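Local structure of Beta/alpha-amylase (3VOC) at residues S247-S251 against N306-Q310. The protein hydrolyses alpha-1,4-glucosidic linkages of starch as the beta-amylase part of a larger secreted precursor, releasing maltose from the non-reducing chain ends. Numbering follows the deposited sequence.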
loop_
_atom_site.group_PDB
_atom_site.type_symbol
_atom_site.label_atom_id
_atom_site.label_comp_id
_atom_site.label_asym_id
_atom_site.label_seq_id
_atom_site.Cartn_x
_atom_site.Cartn_y
_atom_site.Cartn_z
ATOM N N SER A 247 10.747 14.154 -8.094
ATOM C CA SER A 247 11.783 13.192 -7.698
ATOM C C SER A 247 11.941 13.143 -6.180
ATOM O O SER A 247 12.029 12.053 -5.586
ATOM C CB SER A 247 13.122 13.516 -8.369
ATOM O OG SER A 247 14.095 12.553 -8.015
ATOM N N TRP A 248 11.976 14.321 -5.549
ATOM C CA TRP A 248 12.080 14.387 -4.091
ATOM C C TRP A 248 10.841 13.770 -3.415
ATOM O O TRP A 248 10.944 13.020 -2.446
ATOM C CB TRP A 248 12.268 15.838 -3.600
ATOM C CG TRP A 248 12.022 15.935 -2.107
ATOM C CD1 TRP A 248 12.905 15.612 -1.104
ATOM C CD2 TRP A 248 10.803 16.331 -1.460
ATOM N NE1 TRP A 248 12.310 15.799 0.126
ATOM C CE2 TRP A 248 11.024 16.245 -0.064
ATOM C CE3 TRP A 248 9.544 16.758 -1.927
ATOM C CZ2 TRP A 248 10.035 16.560 0.872
ATOM C CZ3 TRP A 248 8.561 17.069 -0.997
ATOM C CH2 TRP A 248 8.820 16.985 0.394
ATOM N N TYR A 249 9.676 14.116 -3.943
ATOM C CA TYR A 249 8.391 13.660 -3.417
ATOM C C TYR A 249 8.378 12.125 -3.394
ATOM O O TYR A 249 8.043 11.508 -2.370
ATOM C CB TYR A 249 7.302 14.220 -4.321
ATOM C CG TYR A 249 5.872 14.102 -3.840
ATOM C CD1 TYR A 249 5.467 14.634 -2.605
ATOM C CD2 TYR A 249 4.905 13.501 -4.655
ATOM C CE1 TYR A 249 4.115 14.559 -2.205
ATOM C CE2 TYR A 249 3.572 13.414 -4.260
ATOM C CZ TYR A 249 3.182 13.940 -3.038
ATOM O OH TYR A 249 1.853 13.821 -2.657
ATOM N N GLN A 250 8.794 11.519 -4.506
ATOM C CA GLN A 250 8.941 10.061 -4.583
ATOM C C GLN A 250 10.036 9.534 -3.654
ATOM O O GLN A 250 9.831 8.501 -2.992
ATOM C CB GLN A 250 9.176 9.579 -6.021
ATOM C CG GLN A 250 9.351 8.043 -6.101
ATOM C CD GLN A 250 9.325 7.496 -7.512
ATOM O OE1 GLN A 250 8.464 7.858 -8.315
ATOM N NE2 GLN A 250 10.268 6.599 -7.820
ATOM N N SER A 251 11.177 10.238 -3.580
ATOM C CA SER A 251 12.308 9.795 -2.725
ATOM C C SER A 251 11.948 9.607 -1.238
ATOM O O SER A 251 12.509 8.725 -0.560
ATOM C CB SER A 251 13.540 10.715 -2.866
ATOM O OG SER A 251 13.379 11.913 -2.106
ATOM N N ASN A 306 10.299 2.768 -12.707
ATOM C CA ASN A 306 11.554 1.999 -12.786
ATOM C C ASN A 306 12.332 2.176 -11.481
ATOM O O ASN A 306 12.822 1.221 -10.898
ATOM C CB ASN A 306 12.434 2.436 -13.973
ATOM C CG ASN A 306 11.920 1.932 -15.318
ATOM O OD1 ASN A 306 11.648 0.735 -15.506
ATOM N ND2 ASN A 306 11.820 2.841 -16.276
ATOM N N ARG A 307 12.439 3.421 -11.030
ATOM C CA ARG A 307 13.202 3.717 -9.834
ATOM C C ARG A 307 12.508 3.188 -8.589
ATOM O O ARG A 307 13.165 2.706 -7.681
ATOM C CB ARG A 307 13.399 5.218 -9.687
ATOM C CG ARG A 307 14.582 5.578 -8.814
ATOM C CD ARG A 307 14.732 7.085 -8.786
ATOM N NE ARG A 307 13.918 7.672 -7.722
ATOM C CZ ARG A 307 13.612 8.961 -7.641
ATOM N NH1 ARG A 307 13.996 9.797 -8.597
ATOM N NH2 ARG A 307 12.910 9.414 -6.606
ATOM N N LEU A 308 11.188 3.322 -8.536
ATOM C CA LEU A 308 10.440 2.882 -7.360
ATOM C C LEU A 308 10.574 1.372 -7.199
ATOM O O LEU A 308 10.790 0.870 -6.085
ATOM C CB LEU A 308 8.963 3.268 -7.490
ATOM C CG LEU A 308 8.056 2.914 -6.294
ATOM C CD1 LEU A 308 8.502 3.620 -5.007
ATOM C CD2 LEU A 308 6.633 3.300 -6.601
ATOM N N ILE A 309 10.458 0.649 -8.309
ATOM C CA ILE A 309 10.496 -0.822 -8.263
ATOM C C ILE A 309 11.918 -1.290 -7.987
ATOM O O ILE A 309 12.121 -2.283 -7.293
ATOM C CB ILE A 309 9.816 -1.460 -9.515
ATOM C CG1 ILE A 309 8.304 -1.146 -9.485
ATOM C CG2 ILE A 309 9.963 -2.986 -9.523
ATOM C CD1 ILE A 309 7.590 -1.338 -10.853
ATOM N N GLN A 310 12.905 -0.540 -8.489
ATOM C CA GLN A 310 14.304 -0.766 -8.097
ATOM C C GLN A 310 14.513 -0.729 -6.573
ATOM O O GLN A 310 15.321 -1.505 -6.036
ATOM C CB GLN A 310 15.253 0.228 -8.780
ATOM C CG GLN A 310 16.756 -0.041 -8.468
ATOM C CD GLN A 310 17.228 -1.419 -8.893
ATOM O OE1 GLN A 310 17.921 -2.130 -8.131
ATOM N NE2 GLN A 310 16.856 -1.817 -10.109
#
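The guanidinium of Arg307 meets Ser247 at its edge, gripping it end-on with two nitrogens, one for each oxygen of the serine. Arg307 NH2 donates to the backbone Ser247 O (3.0 Å), which lies almost in the guanidinium plane. Arg307 NH1 donates to Ser247 OG (2.8 Å), somewhat tilted from it. Ser251 N also lies at this edge, but as a second donor to Ser247 O through the helical bond (2.8 Å), so that one carbonyl serves both the helix and the arginine. The Ser247 hydroxyl reaches NH1 because OG stands anti to the backbone N (chi1 -178°). The chain of Arg307, bent at chi3, ends at Ser247, and its NH2 also forms a salt bridge with Glu254, one turn beyond Gln250; two bonds to Ser247 and one charged partner thus fix the rotation of the group.

Gln250 runs past Arg307 in the opposite direction, its amide plane 61° from the guanidinium. Gln250 CB packs obliquely against Arg307 NH2 (3.8 Å), and Gln250 NE2 rests against Leu308 CB (3.6 Å). In the buried amide, OE1 accepts from Tyr303 N and Asp304 N, tying helix 240-268 to the residues that lead into helix 305-315, while NE2 donates to Glu254 of its own helix.

The two short helical segments run nearly parallel, at 20°, with axes 11.4 Å apart, a separation bridged by long polar side chains. In this TIM barrel, helix 240-268 precedes strand 275-279 and helix 305-315 precedes strand 318-321; Ile309 points away from segment 247-251 and packs on helix 338-352, while Trp248 packs on helix 188-202.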